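Local coordinates for ABC transporter, periplasmic solute-binding protein (Rhizobium meliloti, PDB 4WED), which probably binds a solute in the periplasm, perhaps a peptide or nickel-containing ligand, and delivers it to an ABC transporter for import, at residues A56-Q61 and G245-P250; E239-G244 and A499-V504; G506-V511 and Y518-L523. All coordinates share one frame; numbering follows the deposited sequence.

Strand 37-42 leads the chain into 56-61, which interaction 1 joins to 245-250, closing a loop of 183 residues. Just before that partner lies 239-244, which carries the short strand 242-244 and which interaction 2 pairs with 499-504 across another 254 residues. Because 239-244 comes ahead of 245-250, interactions 1 and 2 cross along the chain; they touch where Ala249 N lies 3.2 Å from Gly244 O, a probable hydrogen bond. Interaction 3 follows in series, closing a short loop between 506-511 and 518-523, and packs on interaction 2 through Phe507 and Ile521. Together they tie helix 58-61, strand 242-244 with its following loop, the end of strand 488-500 and the small sheet 504-505/522-523.

Interaction 1: residues A56-Q61 and G245-P250; sequences AIWAIQ and GFWIAP
The short helix 58-61, with Ile57 at its N-cap position, faces an irregular loop; the backbones come nearest at Ile57 and Ile248, whose CA atoms are 7.0 Å apart. No direct hydrogen bond joins them. Instead one water accepts from Ala59 N at 3.2 Å and donates to Trp247 O at 2.8 Å, serving both an amide of the first turn and a loop carbonyl. Trp58 and Trp247 run side by side, pointing the same way, and form an edge-to-face pair: the six-membered ring of Trp58 turns its edge toward the face of Trp247, at the five-membered ring, with planes at 70°. Trp58 CZ3 also meets Trp247 CB at 3.9 Å. Ala59 is small enough to let Ile248 CD1 come within 3.4 Å of Ala59 CB. Ile57 has CG2 anti to the backbone N (CG1 at chi1 -60°), which lays Ile57 CG2 against Trp247 O at 3.4 Å. A glycerol near Trp58, probably from the crystallisation liquor, may mark a pocket. Tyr514 meets both indoles, edge-to-face with Trp58, while Ile57 and Ile248 rest on Ile42 of strand 37-42 and Ile248 also reaches Trp498 of strand 488-500.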
loop_
_atom_site.group_PDB
_atom_site.type_symbol
_atom_site.label_atom_id
_atom_site.label_comp_id
_atom_site.label_asym_id
_atom_site.label_seq_id
_atom_site.Cartn_x
_atom_site.Cartn_y
_atom_site.Cartn_z
ATOM N N ALA A 56 -5.161 13.743 10.351
ATOM C CA ALA A 56 -4.141 14.393 9.535
ATOM C C ALA A 56 -3.877 13.695 8.214
ATOM O O ALA A 56 -4.205 12.523 8.029
ATOM C CB ALA A 56 -2.835 14.508 10.297
ATOM N N ILE A 57 -3.271 14.445 7.300
ATOM C CA ILE A 57 -2.560 13.854 6.177
ATOM C C ILE A 57 -1.300 13.171 6.732
ATOM O O ILE A 57 -0.445 13.829 7.306
ATOM C CB ILE A 57 -2.127 14.915 5.131
ATOM C CG1 ILE A 57 -3.334 15.650 4.553
ATOM C CG2 ILE A 57 -1.308 14.261 4.007
ATOM C CD1 ILE A 57 -2.952 16.742 3.576
ATOM N N TRP A 58 -1.197 11.857 6.523
ATOM C CA TRP A 58 -0.091 11.025 7.048
ATOM C C TRP A 58 1.286 11.559 6.674
ATOM O O TRP A 58 2.161 11.684 7.512
ATOM C CB TRP A 58 -0.218 9.584 6.563
ATOM C CG TRP A 58 -1.484 8.888 7.011
ATOM C CD1 TRP A 58 -1.687 8.231 8.171
ATOM C CD2 TRP A 58 -2.701 8.760 6.261
ATOM N NE1 TRP A 58 -2.966 7.721 8.222
ATOM C CE2 TRP A 58 -3.602 8.015 7.051
ATOM C CE3 TRP A 58 -3.108 9.196 4.990
ATOM C CZ2 TRP A 58 -4.894 7.714 6.631
ATOM C CZ3 TRP A 58 -4.394 8.904 4.562
ATOM C CH2 TRP A 58 -5.280 8.167 5.390
ATOM N N ALA A 59 1.471 11.889 5.407
ATOM C CA ALA A 59 2.748 12.385 4.946
ATOM C C ALA A 59 3.254 13.604 5.712
ATOM O O ALA A 59 4.444 13.833 5.813
ATOM C CB ALA A 59 2.651 12.689 3.468
ATOM N N ILE A 60 2.354 14.385 6.273
ATOM C CA ILE A 60 2.748 15.566 7.067
ATOM C C ILE A 60 3.271 15.146 8.395
ATOM O O ILE A 60 4.295 15.660 8.841
ATOM C CB ILE A 60 1.556 16.509 7.357
ATOM C CG1 ILE A 60 0.906 17.006 6.054
ATOM C CG2 ILE A 60 1.987 17.713 8.179
ATOM C CD1 ILE A 60 1.823 17.761 5.102
ATOM N N GLN A 61 2.615 14.167 8.995
ATOM C CA GLN A 61 3.023 13.596 10.267
ATOM C C GLN A 61 4.401 13.002 10.129
ATOM O O GLN A 61 5.213 13.080 11.021
ATOM C CB GLN A 61 2.031 12.534 10.711
ATOM C CG GLN A 61 0.856 13.082 11.478
ATOM C CD GLN A 61 -0.351 12.197 11.411
ATOM O OE1 GLN A 61 -0.713 11.705 10.366
ATOM N NE2 GLN A 61 -0.982 11.994 12.536
ATOM N N GLY A 245 1.065 11.651 -5.260
ATOM C CA GLY A 245 0.801 10.883 -4.034
ATOM C C GLY A 245 -0.682 10.694 -3.867
ATOM O O GLY A 245 -1.399 11.674 -3.809
ATOM N N PHE A 246 -1.140 9.440 -3.814
ATOM C CA PHE A 246 -2.563 9.113 -3.593
ATOM C C PHE A 246 -3.194 9.857 -2.431
ATOM O O PHE A 246 -4.333 10.286 -2.524
ATOM C CB PHE A 246 -2.788 7.624 -3.366
ATOM C CG PHE A 246 -2.817 6.820 -4.630
ATOM C CD1 PHE A 246 -3.897 6.926 -5.511
ATOM C CD2 PHE A 246 -1.769 5.946 -4.948
ATOM C CE1 PHE A 246 -3.923 6.175 -6.688
ATOM C CE2 PHE A 246 -1.790 5.200 -6.117
ATOM C CZ PHE A 246 -2.869 5.308 -6.984
ATOM N N TRP A 247 -2.452 10.000 -1.345
ATOM C CA TRP A 247 -2.992 10.630 -0.138
ATOM C C TRP A 247 -2.266 11.911 0.183
ATOM O O TRP A 247 -2.084 12.270 1.359
ATOM C CB TRP A 247 -2.908 9.657 1.051
ATOM C CG TRP A 247 -3.594 8.408 0.727
ATOM C CD1 TRP A 247 -3.049 7.171 0.653
ATOM C CD2 TRP A 247 -4.951 8.282 0.324
ATOM N NE1 TRP A 247 -3.992 6.265 0.271
ATOM C CE2 TRP A 247 -5.176 6.922 0.067
ATOM C CE3 TRP A 247 -6.016 9.183 0.200
ATOM C CZ2 TRP A 247 -6.423 6.436 -0.326
ATOM C CZ3 TRP A 247 -7.251 8.703 -0.183
ATOM C CH2 TRP A 247 -7.444 7.345 -0.453
ATOM N N ILE A 248 -1.837 12.596 -0.862
ATOM C CA ILE A 248 -1.161 13.872 -0.691
ATOM C C ILE A 248 -1.715 14.838 -1.748
ATOM O O ILE A 248 -2.478 15.746 -1.425
ATOM C CB ILE A 248 0.374 13.673 -0.774
ATOM C CG1 ILE A 248 0.870 12.762 0.374
ATOM C CG2 ILE A 248 1.104 14.998 -0.772
ATOM C CD1 ILE A 248 2.259 12.204 0.129
ATOM N N ALA A 249 -1.370 14.614 -3.005
ATOM C CA ALA A 249 -1.829 15.482 -4.101
ATOM C C ALA A 249 -1.857 14.670 -5.391
ATOM O O ALA A 249 -0.965 14.805 -6.217
ATOM C CB ALA A 249 -0.915 16.692 -4.246
ATOM N N PRO A 250 -2.884 13.811 -5.554
ATOM C CA PRO A 250 -2.870 12.863 -6.639
ATOM C C PRO A 250 -2.655 13.514 -8.015
ATOM O O PRO A 250 -2.974 14.671 -8.233
ATOM C CB PRO A 250 -4.258 12.222 -6.570
ATOM C CG PRO A 250 -4.723 12.459 -5.190
ATOM C CD PRO A 250 -4.183 13.808 -4.864
HETATM O O HOH W 1 -0.354 10.796 3.023
#

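Interaction 2: residues E239-G244 and A499-V504; sequences EIDLVG and AHSKRV
The guanidinium of Arg503 turns its edge to the carboxylate of Asp241, the two planes 37° apart, in a side-on salt bridge. Arg503 NE, at the end of a chain extended from CG, reaches Asp241 OD1 at 2.9 Å, almost straight at 177°, and Arg503 NH2 reaches Asp241 OD2 at 3.0 Å; both come from the syn side, tilted out of the carboxylate plane. Ser501 OG gives its proton to the anti lone pair of Asp241 OD1 at 2.8 Å, while OD2 also accepts from Arg39 N, so this buried acid is held by both oxygens. Losing the carboxylate of Asp241, as with an alanine here, is likely to leave the Arg503 guanidinium without its countercharge and Ser501 OG without this acceptor. His500 ND1 donates to Ser501 O at 2.7 Å; Val504 N meets that oxygen from the opposite face of its plane, consistent with a fixed carbonyl in the type I turn 501-504. Leu242 CD1 lies against His500 CB; on the other sheet face, Val243 CG1 meets Ala499 CB, small aliphatic groups packing against Leu235. Just before that turn, hydrogen-bonded pair Val243-Ala499 and non-hydrogen-bonded pair Leu242-His500 join strand 242-244 to the long strand 488-500 in this solute-binding protein's antiparallel sheet.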
loop_
_atom_site.group_PDB
_atom_site.type_symbol
_atom_site.label_atom_id
_atom_site.label_comp_id
_atom_site.label_asym_id
_atom_site.label_seq_id
_atom_site.Cartn_x
_atom_site.Cartn_y
_atom_site.Cartn_z
ATOM N N GLU A 239 5.628 27.721 -9.136
ATOM C CA GLU A 239 4.930 27.948 -7.843
ATOM C C GLU A 239 5.112 26.791 -6.869
ATOM O O GLU A 239 5.208 27.001 -5.662
ATOM C CB GLU A 239 3.424 28.172 -8.050
ATOM N N ILE A 240 5.157 25.575 -7.397
ATOM C CA ILE A 240 5.561 24.404 -6.619
ATOM C C ILE A 240 6.670 23.594 -7.294
ATOM O O ILE A 240 6.925 23.723 -8.490
ATOM C CB ILE A 240 4.384 23.469 -6.298
ATOM C CG1 ILE A 240 3.687 22.991 -7.568
ATOM C CG2 ILE A 240 3.427 24.157 -5.332
ATOM C CD1 ILE A 240 2.664 21.916 -7.292
ATOM N N ASP A 241 7.352 22.807 -6.480
ATOM C CA ASP A 241 8.417 21.925 -6.932
ATOM C C ASP A 241 7.989 20.490 -7.063
ATOM O O ASP A 241 8.636 19.753 -7.740
ATOM C CB ASP A 241 9.581 21.941 -5.955
ATOM C CG ASP A 241 10.202 23.288 -5.831
ATOM O OD1 ASP A 241 10.683 23.848 -6.854
ATOM O OD2 ASP A 241 10.222 23.776 -4.685
ATOM N N LEU A 242 6.889 20.120 -6.422
ATOM C CA LEU A 242 6.540 18.723 -6.239
ATOM C C LEU A 242 5.052 18.420 -6.228
ATOM O O LEU A 242 4.293 19.072 -5.549
ATOM C CB LEU A 242 7.112 18.290 -4.911
ATOM C CG LEU A 242 7.670 16.896 -4.875
ATOM C CD1 LEU A 242 8.662 16.655 -6.006
ATOM C CD2 LEU A 242 8.312 16.713 -3.515
ATOM N N VAL A 243 4.627 17.433 -6.995
ATOM C CA VAL A 243 3.219 17.062 -7.006
ATOM C C VAL A 243 3.127 15.545 -7.122
ATOM O O VAL A 243 4.022 14.913 -7.701
ATOM C CB VAL A 243 2.475 17.788 -8.145
ATOM C CG1 VAL A 243 3.060 17.406 -9.489
ATOM C CG2 VAL A 243 0.966 17.543 -8.092
ATOM N N GLY A 244 2.085 14.966 -6.523
ATOM C CA GLY A 244 1.857 13.513 -6.561
ATOM C C GLY A 244 1.417 12.936 -5.235
ATOM O O GLY A 244 1.412 13.628 -4.197
ATOM N N ALA A 499 5.596 14.320 -10.015
ATOM C CA ALA A 499 6.399 15.199 -10.850
ATOM C C ALA A 499 7.082 16.240 -9.995
ATOM O O ALA A 499 6.524 16.669 -9.002
ATOM C CB ALA A 499 5.569 15.841 -11.935
ATOM N N HIS A 500 8.304 16.611 -10.373
ATOM C CA HIS A 500 9.035 17.714 -9.764
ATOM C C HIS A 500 9.552 18.694 -10.796
ATOM O O HIS A 500 9.530 18.450 -12.022
ATOM C CB HIS A 500 10.238 17.219 -8.948
ATOM C CG HIS A 500 11.254 16.425 -9.723
ATOM N ND1 HIS A 500 12.169 17.000 -10.587
ATOM C CD2 HIS A 500 11.520 15.100 -9.725
ATOM C CE1 HIS A 500 12.934 16.053 -11.105
ATOM N NE2 HIS A 500 12.571 14.890 -10.584
ATOM N N SER A 501 10.057 19.810 -10.281
ATOM C CA SER A 501 10.582 20.849 -11.133
ATOM C C SER A 501 12.021 20.493 -11.477
ATOM O O SER A 501 12.628 19.596 -10.877
ATOM C CB SER A 501 10.478 22.219 -10.459
ATOM O OG SER A 501 11.000 22.217 -9.153
ATOM N N LYS A 502 12.538 21.209 -12.461
ATOM C CA LYS A 502 13.880 21.056 -12.936
ATOM C C LYS A 502 14.916 21.220 -11.829
ATOM O O LYS A 502 15.951 20.573 -11.874
ATOM C CB LYS A 502 14.150 22.076 -14.058
ATOM N N ARG A 503 14.676 22.085 -10.853
ATOM C CA ARG A 503 15.710 22.378 -9.848
ATOM C C ARG A 503 15.817 21.273 -8.774
ATOM O O ARG A 503 16.820 21.205 -8.054
ATOM C CB ARG A 503 15.510 23.772 -9.208
ATOM C CG ARG A 503 14.465 23.845 -8.102
ATOM C CD ARG A 503 14.141 25.278 -7.670
ATOM N NE ARG A 503 13.189 25.305 -6.545
ATOM C CZ ARG A 503 13.378 25.906 -5.356
ATOM N NH1 ARG A 503 14.483 26.615 -5.077
ATOM N NH2 ARG A 503 12.423 25.823 -4.435
ATOM N N VAL A 504 14.796 20.420 -8.662
ATOM C CA VAL A 504 14.850 19.313 -7.700
ATOM C C VAL A 504 15.762 18.156 -8.169
ATOM O O VAL A 504 15.497 17.476 -9.187
ATOM C CB VAL A 504 13.455 18.765 -7.357
ATOM C CG1 VAL A 504 13.566 17.531 -6.448
ATOM C CG2 VAL A 504 12.617 19.848 -6.699
#

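Interaction 3: residues G506-V511 and Y518-L523; sequences GFTSPV and YENIVL
Phe507 turns the edge of its ring to Ile521, whose CD1 lies near the ring plane, 4.5 Å from Phe507 CD1. The two residues stand where the chain leaves and rejoins a small two-stranded antiparallel sheet, strands 504-505 and 522-523, with the type II beta turn 518-521 leading into the second strand. Phe507 has CG anti to the backbone N (chi1 177°); its ring also meets that of Trp498 on strand 488-500 and touches Val267 of strand 265-269. Ile521 lays CG1 4.2 Å from Phe507 CA, and its branched aliphatic chain fits the buried side, where Val504 and Tyr217 also touch it. Toward solvent the contact turns polar. Gly506 nestles against the turn, its CA nearest that of Ile521; a side chain here would run into Asn520 O, and its positive phi also favours glycine. Asn520, itself at positive phi (77°) in the turn, brings CB to 3.4 Å from Gly506 O. Its side chain crosses that of Thr508 at a slant. Thr508 OG1 lies 3.0 Å from Asn520 OD1 and 3.1 Å from Gly506 O, within reach of both. The side chain of Glu519 comes to about 4 Å from the bound sodium ion, placing this contact beside the metal site. Between the segments sits a water that accepts from Thr508 N at 2.7 Å and lies 2.7 Å from Glu519 O.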
loop_
_atom_site.group_PDB
_atom_site.type_symbol
_atom_site.label_atom_id
_atom_site.label_comp_id
_atom_site.label_asym_id
_atom_site.label_seq_id
_atom_site.Cartn_x
_atom_site.Cartn_y
_atom_site.Cartn_z
ATOM N N GLY A 506 17.779 14.636 -6.679
ATOM C CA GLY A 506 17.780 13.676 -5.602
ATOM C C GLY A 506 16.410 13.194 -5.232
ATOM O O GLY A 506 16.262 12.574 -4.193
ATOM N N PHE A 507 15.406 13.429 -6.080
ATOM C CA PHE A 507 14.054 12.976 -5.748
ATOM C C PHE A 507 14.019 11.452 -5.638
ATOM O O PHE A 507 14.527 10.737 -6.516
ATOM C CB PHE A 507 12.988 13.431 -6.737
ATOM C CG PHE A 507 11.617 12.889 -6.422
ATOM C CD1 PHE A 507 10.851 13.452 -5.418
ATOM C CD2 PHE A 507 11.097 11.812 -7.111
ATOM C CE1 PHE A 507 9.585 12.948 -5.134
ATOM C CE2 PHE A 507 9.855 11.285 -6.803
ATOM C CZ PHE A 507 9.097 11.856 -5.818
ATOM N N THR A 508 13.424 10.988 -4.544
ATOM C CA THR A 508 13.381 9.572 -4.218
ATOM C C THR A 508 11.922 9.192 -4.003
ATOM O O THR A 508 11.268 9.739 -3.112
ATOM C CB THR A 508 14.219 9.315 -2.952
ATOM O OG1 THR A 508 15.575 9.759 -3.167
ATOM C CG2 THR A 508 14.211 7.849 -2.579
ATOM N N SER A 509 11.400 8.288 -4.828
ATOM C CA SER A 509 9.984 7.939 -4.759
ATOM C C SER A 509 9.669 7.393 -3.363
ATOM O O SER A 509 10.408 6.577 -2.827
ATOM C CB SER A 509 9.611 6.864 -5.785
ATOM O OG SER A 509 9.979 7.195 -7.093
ATOM N N PRO A 510 8.554 7.821 -2.773
ATOM C CA PRO A 510 8.244 7.340 -1.422
ATOM C C PRO A 510 7.953 5.858 -1.428
ATOM O O PRO A 510 7.435 5.320 -2.397
ATOM C CB PRO A 510 6.987 8.096 -1.057
ATOM C CG PRO A 510 6.339 8.377 -2.374
ATOM C CD PRO A 510 7.467 8.634 -3.340
ATOM N N VAL A 511 8.286 5.207 -0.330
ATOM C CA VAL A 511 8.114 3.780 -0.220
ATOM C C VAL A 511 6.644 3.472 0.006
ATOM O O VAL A 511 6.146 2.428 -0.428
ATOM C CB VAL A 511 8.967 3.195 0.924
ATOM C CG1 VAL A 511 8.735 1.722 1.006
ATOM C CG2 VAL A 511 10.450 3.417 0.664
ATOM N N TYR A 518 10.784 13.779 1.148
ATOM C CA TYR A 518 11.688 14.935 1.305
ATOM C C TYR A 518 13.160 14.518 1.280
ATOM O O TYR A 518 14.067 15.368 1.169
ATOM C CB TYR A 518 11.409 15.662 2.617
ATOM C CG TYR A 518 11.619 14.810 3.835
ATOM C CD1 TYR A 518 12.873 14.677 4.422
ATOM C CD2 TYR A 518 10.562 14.100 4.386
ATOM C CE1 TYR A 518 13.053 13.862 5.538
ATOM C CE2 TYR A 518 10.729 13.285 5.498
ATOM C CZ TYR A 518 11.974 13.173 6.073
ATOM O OH TYR A 518 12.114 12.341 7.169
ATOM N N GLU A 519 13.396 13.216 1.411
ATOM C CA GLU A 519 14.722 12.681 1.569
ATOM C C GLU A 519 15.546 12.964 0.325
ATOM O O GLU A 519 15.053 12.850 -0.797
ATOM C CB GLU A 519 14.673 11.150 1.760
ATOM C CG GLU A 519 14.134 10.649 3.110
ATOM C CD GLU A 519 12.622 10.501 3.171
ATOM O OE1 GLU A 519 11.978 10.373 2.101
ATOM O OE2 GLU A 519 12.075 10.495 4.302
ATOM N N ASN A 520 16.816 13.253 0.567
ATOM C CA ASN A 520 17.885 13.242 -0.408
ATOM C C ASN A 520 17.891 14.437 -1.317
ATOM O O ASN A 520 18.824 14.608 -2.120
ATOM C CB ASN A 520 17.873 11.984 -1.285
ATOM C CG ASN A 520 18.024 10.703 -0.494
ATOM O OD1 ASN A 520 17.329 9.712 -0.765
ATOM N ND2 ASN A 520 18.940 10.700 0.463
ATOM N N ILE A 521 16.849 15.241 -1.225
ATOM C CA ILE A 521 16.646 16.309 -2.203
ATOM C C ILE A 521 17.708 17.386 -2.029
ATOM O O ILE A 521 18.079 17.726 -0.901
ATOM C CB ILE A 521 15.227 16.912 -2.149
ATOM C CG1 ILE A 521 14.237 15.955 -2.803
ATOM C CG2 ILE A 521 15.197 18.242 -2.904
ATOM C CD1 ILE A 521 12.812 16.409 -2.684
ATOM N N VAL A 522 18.228 17.855 -3.153
ATOM C CA VAL A 522 19.083 19.026 -3.176
ATOM C C VAL A 522 18.552 19.968 -4.255
ATOM O O VAL A 522 18.211 19.540 -5.350
ATOM C CB VAL A 522 20.589 18.690 -3.354
ATOM C CG1 VAL A 522 20.800 17.668 -4.420
ATOM C CG2 VAL A 522 21.406 19.937 -3.682
ATOM N N LEU A 523 18.466 21.252 -3.914
ATOM C CA LEU A 523 17.893 22.255 -4.796
ATOM C C LEU A 523 18.969 23.061 -5.539
ATOM O O LEU A 523 19.771 23.743 -4.902
ATOM C CB LEU A 523 17.062 23.212 -3.955
ATOM C CG LEU A 523 15.953 22.614 -3.118
ATOM C CD1 LEU A 523 15.429 23.721 -2.215
ATOM C CD2 LEU A 523 14.860 22.073 -4.025
HETATM O O HOH W 2 12.889 12.560 -2.432
#